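Local coordinates for putative uncharacterized protein smu.1108c (Streptococcus mutans, PDB 3L7Y) that probably acts as a magnesium-dependent phosphatase of the haloacid dehalogenase superfamily, although its substrate is unknown, at residues I40-D45 and M248-G253; N102-I107 and K225-G230; V116-E121 and F183-Q188; I123-Y128 and Y204-R209; S266-N271 and A278-Q283. All blocks are in the same frame, centred on the assembly; numbering follows the deposited sequence.

Contact 1: residues I40-D45 and M248-G253; sequences IATDMD and MAFGDG. With MG (magnesium ion), chain B.
The carboxylates of D43 and D252 turn to one another across the ends of two parallel strands and share a magnesium ion. Their planes stand 34° apart. D43 OD2 and D252 OD2 lie 3.0 Å from each other, a closeness the metal between them permits. D43 OD2 binds the magnesium at 2.4 Å, and D252 OD2 does so at the same distance. The backbone O of D45 is a third ligand at 2.3 Å, and four waters complete the shell. D43 CG is anti to the backbone N (chi1 179°), which carries the carboxylate over toward G251 and D252. T47 OG1 hydrogen-bonds D43 OD2 as well. D45 and D43 belong to the DxD motif of haloacid dehalogenase-like enzymes.

Behind the metal the packing is mostly apolar. I40 and F250 run side by side, and I40 CG2 meets the edge of the ring at CE1, 4.0 Å away. The exception is T42 OG1, which lies 3.6 Å from F250 CB and bonds D43 O at 2.7 Å. The strands are held by backbone bonds such as A41 N to M248 O, 2.8 Å, and D43 N to F250 O. Strand 39-42 sits between strands 73-77 and 247-251 in the central sheet. Helix 291-301 packs on T42, M248 and F250.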
# COMPACT_ATOMS: atom_id res chain seq x y z
N ILE A 40 3.33 12.58 -9.17
CA ILE A 40 2.34 12.70 -8.12
C ILE A 40 1.99 11.29 -7.68
O ILE A 40 1.58 10.46 -8.50
CB ILE A 40 1.06 13.38 -8.63
CG1 ILE A 40 1.36 14.81 -9.14
CG2 ILE A 40 -0.02 13.41 -7.54
CD1 ILE A 40 0.14 15.51 -9.68
N ALA A 41 2.15 11.01 -6.39
CA ALA A 41 1.93 9.67 -5.87
C ALA A 41 0.90 9.72 -4.78
O ALA A 41 0.98 10.56 -3.89
CB ALA A 41 3.25 9.10 -5.31
N THR A 42 -0.08 8.84 -4.83
CA THR A 42 -1.08 8.85 -3.78
C THR A 42 -1.40 7.49 -3.19
O THR A 42 -1.56 6.49 -3.91
CB THR A 42 -2.39 9.47 -4.26
OG1 THR A 42 -3.27 9.62 -3.14
CG2 THR A 42 -3.04 8.57 -5.30
N ASP A 43 -1.53 7.47 -1.88
CA ASP A 43 -2.15 6.34 -1.21
C ASP A 43 -3.61 6.24 -1.67
O ASP A 43 -4.17 7.21 -2.19
CB ASP A 43 -2.08 6.55 0.29
CG ASP A 43 -2.71 5.43 1.05
OD1 ASP A 43 -2.64 4.28 0.56
OD2 ASP A 43 -3.29 5.71 2.11
N MET A 44 -4.23 5.07 -1.49
CA MET A 44 -5.61 4.85 -1.93
C MET A 44 -6.65 4.92 -0.80
O MET A 44 -7.32 5.94 -0.62
CB MET A 44 -5.73 3.52 -2.68
CG MET A 44 -5.13 3.57 -4.07
SD MET A 44 -6.06 4.68 -5.13
CE MET A 44 -7.53 3.69 -5.41
N ASP A 45 -6.77 3.83 -0.04
CA ASP A 45 -7.68 3.76 1.10
C ASP A 45 -7.37 4.87 2.11
O ASP A 45 -6.26 4.94 2.60
CB ASP A 45 -7.55 2.40 1.80
CG ASP A 45 -7.89 1.23 0.87
OD1 ASP A 45 -8.94 1.29 0.18
OD2 ASP A 45 -7.11 0.27 0.82
N MET A 248 5.40 15.01 -5.44
CA MET A 248 4.27 15.33 -4.59
C MET A 248 3.61 14.01 -4.20
O MET A 248 3.41 13.15 -5.06
CB MET A 248 3.28 16.23 -5.35
CG MET A 248 1.93 16.42 -4.65
SD MET A 248 0.73 17.29 -5.71
CE MET A 248 1.35 18.97 -5.53
N ALA A 249 3.27 13.85 -2.93
CA ALA A 249 2.76 12.58 -2.41
C ALA A 249 1.72 12.78 -1.31
O ALA A 249 1.86 13.68 -0.48
CB ALA A 249 3.90 11.73 -1.91
N PHE A 250 0.70 11.92 -1.30
CA PHE A 250 -0.40 11.97 -0.33
C PHE A 250 -0.51 10.67 0.46
O PHE A 250 -0.39 9.61 -0.11
CB PHE A 250 -1.73 12.18 -1.05
CG PHE A 250 -1.79 13.43 -1.89
CD1 PHE A 250 -1.31 13.43 -3.18
CD2 PHE A 250 -2.32 14.60 -1.36
CE1 PHE A 250 -1.35 14.57 -3.96
CE2 PHE A 250 -2.38 15.76 -2.13
CZ PHE A 250 -1.88 15.75 -3.43
N GLY A 251 -0.77 10.75 1.76
CA GLY A 251 -0.94 9.55 2.58
C GLY A 251 -1.76 9.84 3.82
O GLY A 251 -1.99 11.01 4.16
N ASP A 252 -2.21 8.78 4.49
CA ASP A 252 -2.94 8.91 5.74
C ASP A 252 -2.52 7.85 6.75
O ASP A 252 -3.09 7.79 7.83
CB ASP A 252 -4.45 8.83 5.52
CG ASP A 252 -4.96 7.40 5.41
OD1 ASP A 252 -6.08 7.10 5.88
OD2 ASP A 252 -4.23 6.56 4.85
N GLY A 253 -1.52 7.04 6.41
CA GLY A 253 -1.20 5.88 7.24
C GLY A 253 0.27 5.63 7.57
O GLY A 253 1.16 6.17 6.93
MG MG B . -4.37 4.42 3.88
O HOH W 1 -4.34 2.22 2.55
O HOH W 2 -5.99 4.40 5.76
O HOH W 3 -4.03 2.70 5.64
O HOH W 4 -1.95 4.03 4.08

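Contact 2: residues N102-I107 and K225-G230; sequences NGANII and KGLHKG
K229 is the lysine at the start of helix 229-239 that reaches the magnesium site, and N102 crosses its shaft at a slant. K229 extends fully beyond CG. Its CG passes 3.4 Å from N102 O, and its CE lies 3.8 Å from N102 OD1. K229 NZ ends in salt bridges to D43 and D256 and a bond to A77 O, so several acceptors fix its tip. This placement is consistent with the conserved lysine of haloacid dehalogenase motif III. The N102 amide is gripped at both ends, its ND2 by D221 and its OD1 by N255.

The segment 225-230 runs from strand 219-224 of the cap domain into helix 229-239 of the core, with L227 at the centre of an inverse gamma turn. L227 O lies 3.7 Å from G103 CA; the G103 backbone (phi 156°) is of a kind open to glycine. No direct hydrogen bond crosses between the two segments, and water 5 joins them instead. It accepts from A104 N at 3.0 Å and donates to L227 O at 2.9 Å. Beside this bridge L227 CD2 packs on A104 CB at 4.1 Å.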
# COMPACT_ATOMS: atom_id res chain seq x y z
N ASN A 102 2.74 -2.41 -0.90
CA ASN A 102 3.60 -1.40 -0.25
C ASN A 102 4.88 -1.12 -0.99
O ASN A 102 5.63 -0.20 -0.61
CB ASN A 102 3.91 -1.74 1.21
CG ASN A 102 2.67 -1.83 2.07
OD1 ASN A 102 1.97 -0.85 2.28
ND2 ASN A 102 2.39 -3.02 2.58
N GLY A 103 5.15 -1.87 -2.05
CA GLY A 103 6.37 -1.63 -2.79
C GLY A 103 6.97 -2.76 -3.61
O GLY A 103 7.62 -2.50 -4.62
N ALA A 104 6.78 -4.01 -3.17
CA ALA A 104 7.42 -5.15 -3.82
C ALA A 104 6.92 -5.38 -5.24
O ALA A 104 7.60 -6.06 -6.03
CB ALA A 104 7.21 -6.43 -2.98
N ASN A 105 5.76 -4.84 -5.58
CA ASN A 105 5.23 -5.01 -6.94
C ASN A 105 4.93 -3.69 -7.59
O ASN A 105 4.09 -2.93 -7.10
CB ASN A 105 3.98 -5.90 -6.94
CG ASN A 105 3.62 -6.44 -8.32
OD1 ASN A 105 2.46 -6.73 -8.59
ND2 ASN A 105 4.62 -6.58 -9.19
N ILE A 106 5.63 -3.40 -8.69
CA ILE A 106 5.43 -2.16 -9.44
C ILE A 106 5.09 -2.44 -10.89
O ILE A 106 5.81 -3.18 -11.59
CB ILE A 106 6.65 -1.23 -9.36
CG1 ILE A 106 7.06 -0.98 -7.90
CG2 ILE A 106 6.35 0.10 -10.04
CD1 ILE A 106 8.29 -0.10 -7.75
N ILE A 107 3.98 -1.86 -11.34
CA ILE A 107 3.54 -1.94 -12.73
C ILE A 107 3.44 -0.53 -13.31
O ILE A 107 3.01 0.39 -12.63
CB ILE A 107 2.17 -2.64 -12.84
CG1 ILE A 107 2.32 -4.17 -12.77
CG2 ILE A 107 1.49 -2.29 -14.16
CD1 ILE A 107 2.78 -4.71 -11.43
N LYS A 225 11.71 -6.53 4.09
CA LYS A 225 12.32 -5.38 4.75
C LYS A 225 12.92 -4.40 3.74
O LYS A 225 13.68 -4.78 2.86
CB LYS A 225 13.38 -5.82 5.76
CG LYS A 225 13.72 -4.76 6.82
CD LYS A 225 15.12 -4.99 7.38
CE LYS A 225 15.27 -4.48 8.81
NZ LYS A 225 14.88 -3.07 9.01
N GLY A 226 12.57 -3.13 3.89
CA GLY A 226 13.10 -2.10 3.02
C GLY A 226 12.26 -1.82 1.78
O GLY A 226 12.45 -0.79 1.13
N LEU A 227 11.34 -2.72 1.45
CA LEU A 227 10.52 -2.52 0.25
C LEU A 227 9.22 -1.77 0.57
O LEU A 227 8.12 -2.31 0.40
CB LEU A 227 10.24 -3.85 -0.46
CG LEU A 227 11.22 -4.21 -1.58
CD1 LEU A 227 12.65 -3.77 -1.25
CD2 LEU A 227 11.14 -5.70 -1.92
N HIS A 228 9.37 -0.53 1.04
CA HIS A 228 8.23 0.29 1.42
C HIS A 228 7.93 1.33 0.33
O HIS A 228 8.64 1.42 -0.66
CB HIS A 228 8.48 0.94 2.78
CG HIS A 228 9.84 1.54 2.91
ND1 HIS A 228 10.27 2.60 2.15
CD2 HIS A 228 10.89 1.22 3.73
CE1 HIS A 228 11.51 2.92 2.49
NE2 HIS A 228 11.90 2.09 3.44
N LYS A 229 6.87 2.12 0.50
CA LYS A 229 6.44 2.99 -0.58
C LYS A 229 7.49 4.07 -0.89
O LYS A 229 7.58 4.55 -2.03
CB LYS A 229 5.10 3.64 -0.25
CG LYS A 229 3.94 2.68 -0.05
CD LYS A 229 2.65 3.47 0.24
CE LYS A 229 1.53 2.58 0.78
NZ LYS A 229 0.27 3.35 0.96
N GLY A 230 8.26 4.46 0.12
CA GLY A 230 9.37 5.38 -0.07
C GLY A 230 10.40 4.78 -1.01
O GLY A 230 10.87 5.43 -1.94
O HOH W 5 6.41 -4.60 -0.26

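Contact 3: residues V116-E121 and F183-Q188; sequences VFQQRE and FKLTLQ
F117 lays its ring over one face of the F183 ring in an offset stack. The centroids are 4.6 Å apart and the planes meet at 26°. F117 CE2 does the touching, 3.3 Å from F183 CE2 and displaced toward the rim of that ring. F117 is partly exposed, although this edge of its ring packs tightly. F183 CB points away from the other segment, but CG stands anti to the carbonyl carbon (chi1 -75°) and the ring swings back beneath F117. Its edge is also occupied: V116 O lies near the ring plane, 3.3 Å from F183 CD2.

F183 marks a corner in the chain where strand 182-188 of the cap domain's sheet changes direction. The segment 116-121 is the way into that cap from strand 111-115 of the core, and it leads on to helix 120-133. F183 is buried, as is Q118 next to it. The Q118 chain is extended beyond CG and crosses the backbone of F183 and K184, with CD 3.6 Å from F183 O. L185 packs by the Q118 amide. K184, also buried, turns away to a salt bridge with E101.

On the looser side, V116 is only partly covered and turns its side chain off the contact. There water 6 takes over from direct bonds. It donates to V116 O at 2.7 Å and to F183 O at 3.1 Å.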
# COMPACT_ATOMS: atom_id res chain seq x y z
N VAL A 116 9.12 -8.40 -6.46
CA VAL A 116 9.98 -9.05 -5.49
C VAL A 116 9.14 -9.95 -4.61
O VAL A 116 8.17 -9.52 -3.97
CB VAL A 116 10.77 -8.01 -4.66
CG1 VAL A 116 11.64 -8.71 -3.63
CG2 VAL A 116 11.63 -7.15 -5.57
N PHE A 117 9.51 -11.22 -4.59
CA PHE A 117 8.76 -12.21 -3.81
C PHE A 117 9.51 -12.56 -2.54
O PHE A 117 10.73 -12.44 -2.46
CB PHE A 117 8.48 -13.46 -4.65
CG PHE A 117 7.60 -13.20 -5.83
CD1 PHE A 117 8.09 -13.28 -7.12
CD2 PHE A 117 6.27 -12.86 -5.65
CE1 PHE A 117 7.26 -13.04 -8.21
CE2 PHE A 117 5.43 -12.62 -6.73
CZ PHE A 117 5.94 -12.71 -8.01
N GLN A 118 8.76 -12.95 -1.52
CA GLN A 118 9.39 -13.33 -0.27
C GLN A 118 9.87 -14.77 -0.40
O GLN A 118 9.35 -15.53 -1.21
CB GLN A 118 8.42 -13.12 0.91
CG GLN A 118 8.19 -11.62 1.18
CD GLN A 118 7.08 -11.31 2.16
OE1 GLN A 118 7.08 -10.25 2.81
NE2 GLN A 118 6.13 -12.21 2.28
N GLN A 119 10.88 -15.14 0.38
CA GLN A 119 11.43 -16.50 0.34
C GLN A 119 10.54 -17.48 1.09
O GLN A 119 10.19 -17.24 2.23
CB GLN A 119 12.83 -16.50 0.95
CG GLN A 119 13.81 -15.62 0.21
CD GLN A 119 14.17 -16.19 -1.15
OE1 GLN A 119 14.22 -17.41 -1.33
NE2 GLN A 119 14.43 -15.31 -2.11
N ARG A 120 10.17 -18.59 0.44
CA ARG A 120 9.28 -19.57 1.07
C ARG A 120 9.73 -19.92 2.49
O ARG A 120 8.91 -20.05 3.39
CB ARG A 120 9.18 -20.87 0.24
CG ARG A 120 8.68 -20.66 -1.20
CD ARG A 120 8.26 -21.98 -1.88
NE ARG A 120 6.82 -22.04 -2.10
CZ ARG A 120 6.00 -22.92 -1.53
NH1 ARG A 120 6.48 -23.84 -0.71
NH2 ARG A 120 4.71 -22.89 -1.80
N GLU A 121 11.03 -20.08 2.68
CA GLU A 121 11.58 -20.48 3.99
C GLU A 121 11.29 -19.40 5.04
O GLU A 121 11.01 -19.70 6.19
CB GLU A 121 13.08 -20.71 3.90
CG GLU A 121 13.86 -19.56 3.25
CD GLU A 121 14.04 -19.68 1.73
OE1 GLU A 121 13.13 -20.17 1.02
OE2 GLU A 121 15.12 -19.27 1.22
N PHE A 183 3.90 -11.83 -2.35
CA PHE A 183 4.50 -10.49 -2.22
C PHE A 183 4.61 -10.05 -0.78
O PHE A 183 5.56 -9.35 -0.40
CB PHE A 183 3.65 -9.48 -2.96
CG PHE A 183 3.79 -9.53 -4.44
CD1 PHE A 183 2.68 -9.78 -5.24
CD2 PHE A 183 5.02 -9.30 -5.04
CE1 PHE A 183 2.80 -9.80 -6.63
CE2 PHE A 183 5.15 -9.34 -6.42
CZ PHE A 183 4.03 -9.57 -7.21
N LYS A 184 3.60 -10.41 0.02
CA LYS A 184 3.52 -9.97 1.40
C LYS A 184 2.58 -10.88 2.18
O LYS A 184 1.87 -11.71 1.60
CB LYS A 184 3.01 -8.53 1.46
CG LYS A 184 1.48 -8.39 1.34
CD LYS A 184 1.04 -6.94 1.64
CE LYS A 184 -0.47 -6.76 1.63
NZ LYS A 184 -1.06 -7.02 0.28
N LEU A 185 2.57 -10.72 3.50
CA LEU A 185 1.51 -11.30 4.33
C LEU A 185 0.76 -10.19 5.05
O LEU A 185 1.26 -9.09 5.19
CB LEU A 185 2.06 -12.25 5.39
CG LEU A 185 3.25 -13.15 5.09
CD1 LEU A 185 3.38 -14.17 6.21
CD2 LEU A 185 3.07 -13.83 3.75
N THR A 186 -0.43 -10.51 5.54
CA THR A 186 -1.16 -9.54 6.34
C THR A 186 -1.66 -10.17 7.63
O THR A 186 -2.20 -11.28 7.63
CB THR A 186 -2.34 -8.92 5.55
OG1 THR A 186 -1.83 -8.21 4.40
CG2 THR A 186 -3.12 -7.95 6.43
N LEU A 187 -1.46 -9.47 8.74
CA LEU A 187 -2.03 -9.91 9.99
C LEU A 187 -3.20 -9.02 10.35
O LEU A 187 -3.11 -7.80 10.28
CB LEU A 187 -0.99 -9.86 11.11
CG LEU A 187 0.31 -10.65 10.94
CD1 LEU A 187 1.04 -10.69 12.26
CD2 LEU A 187 0.01 -12.06 10.44
N GLN A 188 -4.31 -9.64 10.73
CA GLN A 188 -5.40 -8.86 11.32
C GLN A 188 -5.32 -9.03 12.82
O GLN A 188 -5.35 -10.16 13.34
CB GLN A 188 -6.77 -9.30 10.79
CG GLN A 188 -7.88 -8.33 11.19
CD GLN A 188 -9.25 -8.98 11.14
OE1 GLN A 188 -9.47 -10.02 11.75
NE2 GLN A 188 -10.17 -8.36 10.42
O HOH W 6 8.56 -9.22 -1.33

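Contact 4: residues I123-Y128 and Y204-R209; sequences IASIIY and YKTSQR
Y204 sets its ring against S125 and I126 on helix 120-133 of the cap domain. It opens a type I beta turn, Y204 to S207, in the loop between helix 194-202 and strand 210-214. The turn is closed by S207 N to Y204 O, 2.9 Å.

Y204 CB is directed at the helix, and CG is anti to the backbone N (chi1 -168°), which brings the ring edge to S125 and I126. Next along the ring, CD2 meets I126 CD1 at 4.0 Å. One atom further, CE2 has S125 OG at its edge, 3.4 Å away and near the ring plane. CZ stays within van der Waals range of the same hydroxyl and of S125 O. At the tip, Y204 OH bonds water 7 at 2.6 Å, and that water lies in the plane of the ring. K205 CG lies over the rim of one face, and the ring also stacks with that of F129.

S125 OG is set among carbons as well. K205 CE lies 3.3 Å from it, placed by an extended lysine chain. T206 CG2, on the turn, lies 3.6 Å from S125 OG. T206 and I126 side chains cross at about a right angle, with I126 CD1 against T206 OG1. No direct hydrogen bond joins the two segments. The polar link runs through water 7, which donates to S125 O at 3.0 Å.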
# COMPACT_ATOMS: atom_id res chain seq x y z
N ILE A 123 8.80 -17.01 4.90
CA ILE A 123 7.36 -17.05 5.09
C ILE A 123 6.96 -18.19 6.04
O ILE A 123 6.16 -18.00 6.95
CB ILE A 123 6.66 -17.25 3.73
CG1 ILE A 123 7.05 -16.13 2.77
CG2 ILE A 123 5.16 -17.35 3.90
CD1 ILE A 123 6.42 -16.28 1.41
N ALA A 124 7.50 -19.38 5.82
CA ALA A 124 7.12 -20.52 6.64
C ALA A 124 7.55 -20.24 8.06
O ALA A 124 6.86 -20.56 9.03
CB ALA A 124 7.76 -21.80 6.12
N SER A 125 8.71 -19.60 8.20
CA SER A 125 9.25 -19.38 9.53
C SER A 125 8.51 -18.28 10.32
O SER A 125 8.24 -18.46 11.51
CB SER A 125 10.76 -19.15 9.47
OG SER A 125 11.21 -18.47 10.62
N ILE A 126 8.18 -17.15 9.69
CA ILE A 126 7.43 -16.10 10.39
C ILE A 126 6.00 -16.58 10.69
O ILE A 126 5.41 -16.20 11.69
CB ILE A 126 7.35 -14.78 9.59
CG1 ILE A 126 6.88 -13.62 10.49
CG2 ILE A 126 6.39 -14.93 8.42
CD1 ILE A 126 7.85 -13.23 11.55
N ILE A 127 5.46 -17.44 9.82
CA ILE A 127 4.14 -18.02 10.05
C ILE A 127 4.13 -18.90 11.29
O ILE A 127 3.21 -18.82 12.13
CB ILE A 127 3.64 -18.83 8.84
CG1 ILE A 127 3.17 -17.90 7.72
CG2 ILE A 127 2.50 -19.77 9.23
CD1 ILE A 127 2.69 -18.62 6.47
N TYR A 128 5.15 -19.75 11.40
CA TYR A 128 5.25 -20.66 12.54
C TYR A 128 5.36 -19.85 13.83
O TYR A 128 4.76 -20.17 14.85
CB TYR A 128 6.46 -21.58 12.39
CG TYR A 128 6.66 -22.49 13.57
CD1 TYR A 128 6.02 -23.71 13.64
CD2 TYR A 128 7.49 -22.12 14.62
CE1 TYR A 128 6.19 -24.55 14.73
CE2 TYR A 128 7.67 -22.94 15.71
CZ TYR A 128 7.02 -24.16 15.76
OH TYR A 128 7.20 -24.98 16.85
N TYR A 204 12.65 -11.04 15.53
CA TYR A 204 12.69 -12.47 15.21
C TYR A 204 13.83 -12.81 14.25
O TYR A 204 14.41 -11.94 13.63
CB TYR A 204 11.35 -12.93 14.63
CG TYR A 204 11.20 -14.44 14.54
CD1 TYR A 204 11.41 -15.24 15.65
CD2 TYR A 204 10.86 -15.06 13.34
CE1 TYR A 204 11.28 -16.61 15.59
CE2 TYR A 204 10.73 -16.44 13.26
CZ TYR A 204 10.94 -17.21 14.39
OH TYR A 204 10.81 -18.57 14.33
N LYS A 205 14.14 -14.10 14.12
CA LYS A 205 15.27 -14.50 13.28
C LYS A 205 15.12 -14.11 11.80
O LYS A 205 16.11 -14.04 11.07
CB LYS A 205 15.55 -16.01 13.42
CG LYS A 205 14.42 -16.93 12.95
CD LYS A 205 14.74 -18.43 13.24
CE LYS A 205 13.66 -19.34 12.69
NZ LYS A 205 13.93 -20.79 12.95
N THR A 206 13.90 -13.85 11.34
CA THR A 206 13.71 -13.42 9.95
C THR A 206 13.95 -11.92 9.77
O THR A 206 13.67 -11.35 8.72
CB THR A 206 12.30 -13.78 9.43
OG1 THR A 206 11.32 -13.34 10.37
CG2 THR A 206 12.16 -15.31 9.25
N SER A 207 14.49 -11.29 10.80
CA SER A 207 14.59 -9.84 10.88
C SER A 207 15.16 -9.12 9.66
O SER A 207 14.69 -8.04 9.31
CB SER A 207 15.39 -9.43 12.12
OG SER A 207 15.34 -8.03 12.28
N GLN A 208 16.17 -9.68 9.02
CA GLN A 208 16.81 -8.96 7.94
C GLN A 208 15.98 -9.01 6.66
O GLN A 208 16.22 -8.24 5.72
CB GLN A 208 18.20 -9.51 7.67
CG GLN A 208 18.25 -10.54 6.58
CD GLN A 208 19.65 -10.73 6.06
OE1 GLN A 208 19.87 -11.36 5.02
NE2 GLN A 208 20.62 -10.18 6.79
N ARG A 209 15.00 -9.91 6.63
CA ARG A 209 14.20 -10.16 5.44
C ARG A 209 12.77 -9.64 5.58
O ARG A 209 12.19 -9.15 4.61
CB ARG A 209 14.14 -11.66 5.16
CG ARG A 209 15.49 -12.34 5.06
CD ARG A 209 16.01 -12.31 3.64
NE ARG A 209 17.32 -12.95 3.55
CZ ARG A 209 17.52 -14.26 3.55
NH1 ARG A 209 16.48 -15.09 3.65
NH2 ARG A 209 18.74 -14.76 3.47
O HOH W 7 9.69 -20.53 13.04

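Contact 5: residues S266-N271 and A278-Q283; sequences SYAMAN and AAANYQ
S266 O receives the hydrogen bond of Y282 N at 2.9 Å. S266 OG accepts from N281 N at 3.1 Å. That same N-H also makes a weak bond to S266 O, so it is shared by two acceptors of one serine. The hydroxyl gets there because OG sits between the backbone N and the carbonyl carbon (chi1 43°). Further along, A268 N bonds Y282 O at 3.0 Å.

The Y282 N and A268 N bonds join strands 265-268 and 282-283; the N281 bonds lie just ahead of strand 282-283. The two strands are parallel and connected by helix 274-279 in a beta-alpha-beta unit. Strand 282-283 is at the edge of the central sheet. Y267 and Y282 lie on one side of it, A268 and Q283 on the other.

On the tyrosine side, Y282 CB sits over the face of the Y267 ring, 3.4 Å from CE1. The rings are tilted by 21° and displaced, with little face-to-face overlap. The Y282 edge is turned to S266 O. On the other side, A280 CB packs on A268 CB at 3.6 Å. Q283 CG is anti to the backbone N (chi1 179°) and the chain is extended, which brings OE1 to 3.5 Å from A270 CA. K277 NZ bonds that OE1 and also A270 O. Y282 and Q283 are exposed, while A268 is buried.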
# COMPACT_ATOMS: atom_id res chain seq x y z
N SER A 266 4.91 16.81 0.30
CA SER A 266 4.27 15.73 1.03
C SER A 266 3.03 16.22 1.76
O SER A 266 3.09 17.20 2.54
CB SER A 266 5.26 15.11 2.01
OG SER A 266 5.99 16.13 2.67
N TYR A 267 1.92 15.55 1.49
CA TYR A 267 0.61 15.94 2.02
C TYR A 267 0.03 14.84 2.91
O TYR A 267 -0.20 13.74 2.44
CB TYR A 267 -0.37 16.22 0.86
CG TYR A 267 -0.09 17.51 0.12
CD1 TYR A 267 -0.72 18.69 0.48
CD2 TYR A 267 0.84 17.54 -0.91
CE1 TYR A 267 -0.45 19.89 -0.19
CE2 TYR A 267 1.12 18.72 -1.58
CZ TYR A 267 0.47 19.89 -1.22
OH TYR A 267 0.76 21.06 -1.89
N ALA A 268 -0.19 15.15 4.19
CA ALA A 268 -1.01 14.29 5.04
C ALA A 268 -2.47 14.72 4.92
O ALA A 268 -2.77 15.91 4.96
CB ALA A 268 -0.56 14.37 6.50
N MET A 269 -3.37 13.75 4.78
CA MET A 269 -4.79 14.05 4.73
C MET A 269 -5.24 14.61 6.08
O MET A 269 -4.69 14.26 7.12
CB MET A 269 -5.59 12.79 4.38
CG MET A 269 -5.11 12.08 3.11
SD MET A 269 -5.14 13.18 1.67
CE MET A 269 -6.90 13.51 1.50
N ALA A 270 -6.23 15.51 6.05
CA ALA A 270 -6.79 16.05 7.29
C ALA A 270 -7.20 14.95 8.27
O ALA A 270 -7.18 15.17 9.48
CB ALA A 270 -7.97 16.97 7.00
N ASN A 271 -7.58 13.79 7.73
CA ASN A 271 -8.02 12.65 8.56
C ASN A 271 -6.91 11.75 9.08
O ASN A 271 -7.17 10.81 9.83
CB ASN A 271 -9.07 11.80 7.83
CG ASN A 271 -8.65 11.45 6.42
OD1 ASN A 271 -8.67 12.29 5.53
ND2 ASN A 271 -8.25 10.19 6.21
N ALA A 278 2.96 14.32 11.24
CA ALA A 278 4.32 14.72 11.59
C ALA A 278 5.31 14.50 10.45
O ALA A 278 6.30 15.22 10.36
CB ALA A 278 4.81 13.99 12.86
N ALA A 279 5.03 13.51 9.60
CA ALA A 279 5.91 13.16 8.49
C ALA A 279 5.68 14.03 7.24
O ALA A 279 6.48 13.99 6.31
CB ALA A 279 5.76 11.67 8.13
N ALA A 280 4.59 14.78 7.22
CA ALA A 280 4.25 15.60 6.05
C ALA A 280 4.62 17.07 6.22
O ALA A 280 4.66 17.58 7.33
CB ALA A 280 2.75 15.50 5.72
N ASN A 281 4.85 17.75 5.10
CA ASN A 281 5.10 19.19 5.10
C ASN A 281 3.82 20.01 4.98
O ASN A 281 3.75 21.14 5.46
CB ASN A 281 6.05 19.54 3.94
CG ASN A 281 7.46 19.01 4.16
OD1 ASN A 281 8.23 18.85 3.21
ND2 ASN A 281 7.81 18.75 5.41
N TYR A 282 2.81 19.46 4.32
CA TYR A 282 1.56 20.15 4.10
C TYR A 282 0.38 19.29 4.55
O TYR A 282 0.50 18.06 4.62
CB TYR A 282 1.38 20.48 2.61
CG TYR A 282 2.51 21.26 1.95
CD1 TYR A 282 3.64 20.61 1.45
CD2 TYR A 282 2.44 22.63 1.79
CE1 TYR A 282 4.67 21.31 0.84
CE2 TYR A 282 3.46 23.34 1.17
CZ TYR A 282 4.57 22.67 0.70
OH TYR A 282 5.61 23.34 0.08
N GLN A 283 -0.75 19.92 4.85
CA GLN A 283 -1.97 19.18 5.18
C GLN A 283 -3.02 19.41 4.09
O GLN A 283 -3.23 20.54 3.63
CB GLN A 283 -2.49 19.57 6.57
CG GLN A 283 -3.77 18.89 7.01
CD GLN A 283 -4.02 19.04 8.50
OE1 GLN A 283 -4.95 18.46 9.05
NE2 GLN A 283 -3.18 19.82 9.17

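Contacts 1, 2 and 3 are buried; contacts 4 and 5 are partly buried and nearer the surface. Contacts 1 and 5 belong to one sheet, where strands 247-251 and 265-268 are neighbours, and both rest on parallel-strand backbone bonds. Contact 1 adds a metal, and contact 5 adds tyrosines at the sheet's edge. Contact 2 touches contact 1 through K229 and D43, and contact 3 through A104 and V116. Contacts 3 and 4 share helix 120-133, with L185 packing on I123, I126 and I127. In contacts 2, 3 and 4 a water bridges the segments, and no direct hydrogen bond does.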